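Local coordinates for Pab-dependent poly(a)-specific ribonuclease subunit PAN2 (Neurospora crassa, PDB 4CZW), which shortens the poly(A) tails of messenger RNA as the catalytic exonuclease subunit of the Pan2-Pan3 deadenylation complex, at residues Thr73-Tyr87 / Val527-Leu539. Sequence-based numbering, arbitrary orientation.
With ZN (zinc ion), chain B.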
# COMPACT_ATOMS: atom_id res chain seq x y z
N THR A 73 -6.19 14.01 2.75
CA THR A 73 -6.51 15.34 2.23
C THR A 73 -7.63 15.27 1.21
O THR A 73 -8.24 14.22 1.01
CB THR A 73 -5.28 16.02 1.58
OG1 THR A 73 -4.93 15.33 0.37
CG2 THR A 73 -4.10 16.00 2.54
N ALA A 74 -7.90 16.40 0.55
CA ALA A 74 -8.98 16.47 -0.43
C ALA A 74 -8.49 16.12 -1.83
O ALA A 74 -9.17 16.40 -2.82
CB ALA A 74 -9.60 17.86 -0.43
N CYS A 75 -7.32 15.50 -1.90
CA CYS A 75 -6.69 15.14 -3.17
C CYS A 75 -7.62 14.29 -4.05
O CYS A 75 -8.03 13.20 -3.66
CB CYS A 75 -5.38 14.38 -2.93
SG CYS A 75 -4.55 13.79 -4.42
N LEU A 76 -7.95 14.82 -5.22
CA LEU A 76 -8.81 14.12 -6.16
C LEU A 76 -8.03 13.68 -7.40
O LEU A 76 -8.61 13.39 -8.44
CB LEU A 76 -9.99 15.00 -6.58
CG LEU A 76 -11.02 15.31 -5.49
CD1 LEU A 76 -12.13 16.20 -6.04
CD2 LEU A 76 -11.60 14.03 -4.92
N ALA A 77 -6.71 13.64 -7.27
CA ALA A 77 -5.85 13.20 -8.36
C ALA A 77 -6.03 11.71 -8.61
O ALA A 77 -6.04 10.91 -7.67
CB ALA A 77 -4.40 13.53 -8.06
N ASP A 78 -6.16 11.33 -9.88
CA ASP A 78 -6.33 9.94 -10.26
C ASP A 78 -5.80 9.72 -11.67
O ASP A 78 -6.33 10.29 -12.62
CB ASP A 78 -7.80 9.53 -10.16
CG ASP A 78 -8.00 8.04 -10.37
OD1 ASP A 78 -7.09 7.25 -10.05
OD2 ASP A 78 -9.09 7.65 -10.85
N PRO A 79 -4.75 8.90 -11.82
CA PRO A 79 -4.09 8.11 -10.76
C PRO A 79 -3.19 8.93 -9.83
O PRO A 79 -2.64 9.95 -10.23
CB PRO A 79 -3.26 7.10 -11.56
CG PRO A 79 -2.93 7.82 -12.82
CD PRO A 79 -4.15 8.64 -13.14
N CYS A 80 -3.07 8.46 -8.60
CA CYS A 80 -2.23 9.09 -7.59
C CYS A 80 -1.68 8.02 -6.66
O CYS A 80 -2.36 7.59 -5.73
CB CYS A 80 -3.03 10.13 -6.80
SG CYS A 80 -2.11 10.98 -5.49
N LEU A 81 -0.44 7.60 -6.91
CA LEU A 81 0.15 6.45 -6.23
C LEU A 81 0.31 6.65 -4.73
O LEU A 81 0.27 5.69 -3.96
CB LEU A 81 1.50 6.11 -6.86
CG LEU A 81 1.45 5.68 -8.32
CD1 LEU A 81 2.84 5.33 -8.83
CD2 LEU A 81 0.50 4.51 -8.51
N LEU A 82 0.50 7.90 -4.30
CA LEU A 82 0.67 8.19 -2.88
C LEU A 82 -0.65 7.98 -2.13
O LEU A 82 -0.66 7.47 -1.01
CB LEU A 82 1.18 9.61 -2.67
CG LEU A 82 1.53 9.96 -1.22
CD1 LEU A 82 2.48 8.92 -0.64
CD2 LEU A 82 2.14 11.35 -1.14
N CYS A 83 -1.75 8.38 -2.76
CA CYS A 83 -3.07 8.12 -2.20
C CYS A 83 -3.33 6.63 -2.12
O CYS A 83 -3.81 6.12 -1.10
CB CYS A 83 -4.16 8.80 -3.04
SG CYS A 83 -4.48 10.52 -2.60
N GLU A 84 -3.02 5.93 -3.21
CA GLU A 84 -3.17 4.48 -3.26
C GLU A 84 -2.28 3.80 -2.22
O GLU A 84 -2.66 2.78 -1.66
CB GLU A 84 -2.85 3.96 -4.66
CG GLU A 84 -3.70 4.56 -5.77
CD GLU A 84 -5.16 4.14 -5.68
OE1 GLU A 84 -5.43 3.06 -5.11
OE2 GLU A 84 -6.03 4.89 -6.17
N LEU A 85 -1.12 4.39 -1.97
CA LEU A 85 -0.21 3.88 -0.94
C LEU A 85 -0.85 4.00 0.44
O LEU A 85 -0.71 3.11 1.27
CB LEU A 85 1.12 4.63 -0.97
CG LEU A 85 2.26 3.97 -1.75
CD1 LEU A 85 3.50 4.86 -1.74
CD2 LEU A 85 2.59 2.61 -1.17
N GLY A 86 -1.54 5.11 0.67
CA GLY A 86 -2.23 5.33 1.92
C GLY A 86 -3.35 4.32 2.13
O GLY A 86 -3.57 3.84 3.24
N TYR A 87 -4.04 3.99 1.04
CA TYR A 87 -5.13 3.02 1.09
C TYR A 87 -4.62 1.63 1.46
O TYR A 87 -5.19 0.95 2.31
CB TYR A 87 -5.86 2.95 -0.25
CG TYR A 87 -6.43 4.28 -0.72
CD1 TYR A 87 -6.79 5.26 0.19
CD2 TYR A 87 -6.62 4.54 -2.07
CE1 TYR A 87 -7.31 6.47 -0.23
CE2 TYR A 87 -7.14 5.74 -2.50
CZ TYR A 87 -7.48 6.71 -1.58
OH TYR A 87 -8.00 7.91 -2.01
N VAL A 527 -17.96 8.86 -12.35
CA VAL A 527 -16.74 9.38 -11.74
C VAL A 527 -15.56 8.43 -11.92
O VAL A 527 -15.73 7.29 -12.36
CB VAL A 527 -16.93 9.66 -10.24
CG1 VAL A 527 -18.00 10.73 -10.02
CG2 VAL A 527 -17.30 8.38 -9.51
N SER A 528 -14.37 8.90 -11.57
CA SER A 528 -13.17 8.08 -11.62
C SER A 528 -13.17 7.08 -10.46
O SER A 528 -13.79 7.34 -9.43
CB SER A 528 -11.92 8.96 -11.58
OG SER A 528 -11.75 9.54 -10.30
N PRO A 529 -12.50 5.93 -10.64
CA PRO A 529 -12.45 4.88 -9.62
C PRO A 529 -11.99 5.37 -8.25
O PRO A 529 -12.60 5.02 -7.23
CB PRO A 529 -11.43 3.89 -10.20
CG PRO A 529 -11.55 4.06 -11.67
CD PRO A 529 -11.82 5.52 -11.88
N LYS A 530 -10.94 6.18 -8.22
CA LYS A 530 -10.38 6.66 -6.96
C LYS A 530 -11.29 7.69 -6.30
O LYS A 530 -11.31 7.83 -5.08
CB LYS A 530 -8.99 7.26 -7.20
CG LYS A 530 -8.27 7.72 -5.95
CD LYS A 530 -8.19 9.24 -5.89
CE LYS A 530 -7.31 9.71 -4.74
NZ LYS A 530 -7.12 11.18 -4.76
N THR A 531 -12.06 8.41 -7.12
CA THR A 531 -12.99 9.41 -6.61
C THR A 531 -14.09 8.76 -5.78
O THR A 531 -14.41 9.22 -4.68
CB THR A 531 -13.64 10.22 -7.75
OG1 THR A 531 -12.61 10.87 -8.51
CG2 THR A 531 -14.59 11.27 -7.19
N ALA A 532 -14.65 7.68 -6.30
CA ALA A 532 -15.70 6.95 -5.60
C ALA A 532 -15.13 6.20 -4.40
O ALA A 532 -15.77 6.13 -3.34
CB ALA A 532 -16.39 5.98 -6.54
N TYR A 533 -13.93 5.66 -4.56
CA TYR A 533 -13.26 4.94 -3.48
C TYR A 533 -12.96 5.87 -2.32
O TYR A 533 -13.05 5.48 -1.15
CB TYR A 533 -11.96 4.29 -3.98
CG TYR A 533 -11.26 3.43 -2.96
CD1 TYR A 533 -10.37 3.99 -2.04
CD2 TYR A 533 -11.48 2.06 -2.90
CE1 TYR A 533 -9.73 3.20 -1.10
CE2 TYR A 533 -10.85 1.27 -1.97
CZ TYR A 533 -9.97 1.85 -1.07
OH TYR A 533 -9.33 1.06 -0.14
N LYS A 534 -12.60 7.11 -2.64
CA LYS A 534 -12.25 8.11 -1.64
C LYS A 534 -13.40 8.35 -0.68
O LYS A 534 -13.19 8.51 0.53
CB LYS A 534 -11.84 9.42 -2.32
CG LYS A 534 -11.25 10.46 -1.37
CD LYS A 534 -10.90 11.73 -2.12
CE LYS A 534 -10.27 12.77 -1.20
NZ LYS A 534 -8.95 12.32 -0.67
N LYS A 535 -14.62 8.37 -1.21
CA LYS A 535 -15.81 8.55 -0.40
C LYS A 535 -15.96 7.42 0.61
O LYS A 535 -16.16 7.66 1.80
CB LYS A 535 -17.06 8.63 -1.28
CG LYS A 535 -17.03 9.75 -2.30
CD LYS A 535 -18.28 9.74 -3.16
CE LYS A 535 -18.24 10.84 -4.21
NZ LYS A 535 -19.44 10.81 -5.09
N LEU A 536 -15.87 6.19 0.12
CA LEU A 536 -16.01 5.01 0.97
C LEU A 536 -14.89 4.93 2.01
O LEU A 536 -15.12 4.56 3.15
CB LEU A 536 -16.02 3.74 0.12
CG LEU A 536 -17.09 3.68 -0.98
CD1 LEU A 536 -17.05 2.35 -1.71
CD2 LEU A 536 -18.47 3.94 -0.39
N TRP A 537 -13.68 5.30 1.60
CA TRP A 537 -12.52 5.27 2.49
C TRP A 537 -12.68 6.27 3.63
O TRP A 537 -12.32 5.98 4.77
CB TRP A 537 -11.24 5.56 1.71
CG TRP A 537 -10.00 5.47 2.55
CD1 TRP A 537 -9.37 4.33 2.95
CD2 TRP A 537 -9.25 6.56 3.10
NE1 TRP A 537 -8.27 4.64 3.72
CE2 TRP A 537 -8.18 6.00 3.82
CE3 TRP A 537 -9.39 7.95 3.06
CZ2 TRP A 537 -7.24 6.79 4.49
CZ3 TRP A 537 -8.46 8.73 3.72
CH2 TRP A 537 -7.40 8.15 4.43
N VAL A 538 -13.22 7.44 3.31
CA VAL A 538 -13.48 8.47 4.32
C VAL A 538 -14.53 7.98 5.31
O VAL A 538 -14.37 8.13 6.52
CB VAL A 538 -13.94 9.79 3.67
CG1 VAL A 538 -14.54 10.72 4.71
CG2 VAL A 538 -12.77 10.47 2.97
N LEU A 539 -15.60 7.39 4.78
CA LEU A 539 -16.70 6.89 5.61
C LEU A 539 -16.24 5.82 6.59
O LEU A 539 -16.75 5.73 7.70
CB LEU A 539 -17.82 6.35 4.72
CG LEU A 539 -18.60 7.39 3.91
CD1 LEU A 539 -19.55 6.72 2.94
CD2 LEU A 539 -19.35 8.34 4.84
ZN ZN B . -3.15 12.04 -3.75
O HOH W 1 -7.35 9.93 -0.68
O HOH W 2 -8.21 1.32 2.07
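Y87, on helix 81-94, lodges as a knob among K530, Y533, K534 and W537 of helix 529-541. Its CG lies beside the backbone N (chi1 -58°), which sets the ring across the K530 chain; CE1 of Y533 covers one face, 3.5 Å from Y87 CG, with the two planes at 48°. The edge of Y87 turns to the face of the W537 five-membered ring, an edge-to-face pair. A tyrosine suits this place because a water bridges Y87 OH and K534 NZ, accepting from the lysine. Cutting Y87 back to an alanine is likely to leave a gap between Y533 and W537 and the water without its phenolic partner. A lysine suits positions 530 and 534 because its long chain carries an N-H donor to carbonyls of the zinc loop. K530, CG anti to its N (chi1 -176°) and the chain bent at chi2, sends NZ to A77 O (3.1 Å). The NZ of K534 donates to T73 O (2.6 Å). The aliphatic part of K530 passes D78, and K530 CB lies 3.4 Å from D78 CG. C75, C80 and C83 bind zinc together with H70, making this a three-cysteine, one-histidine zinc site of the pseudoprotease domain, docked against a helix of the exonuclease domain.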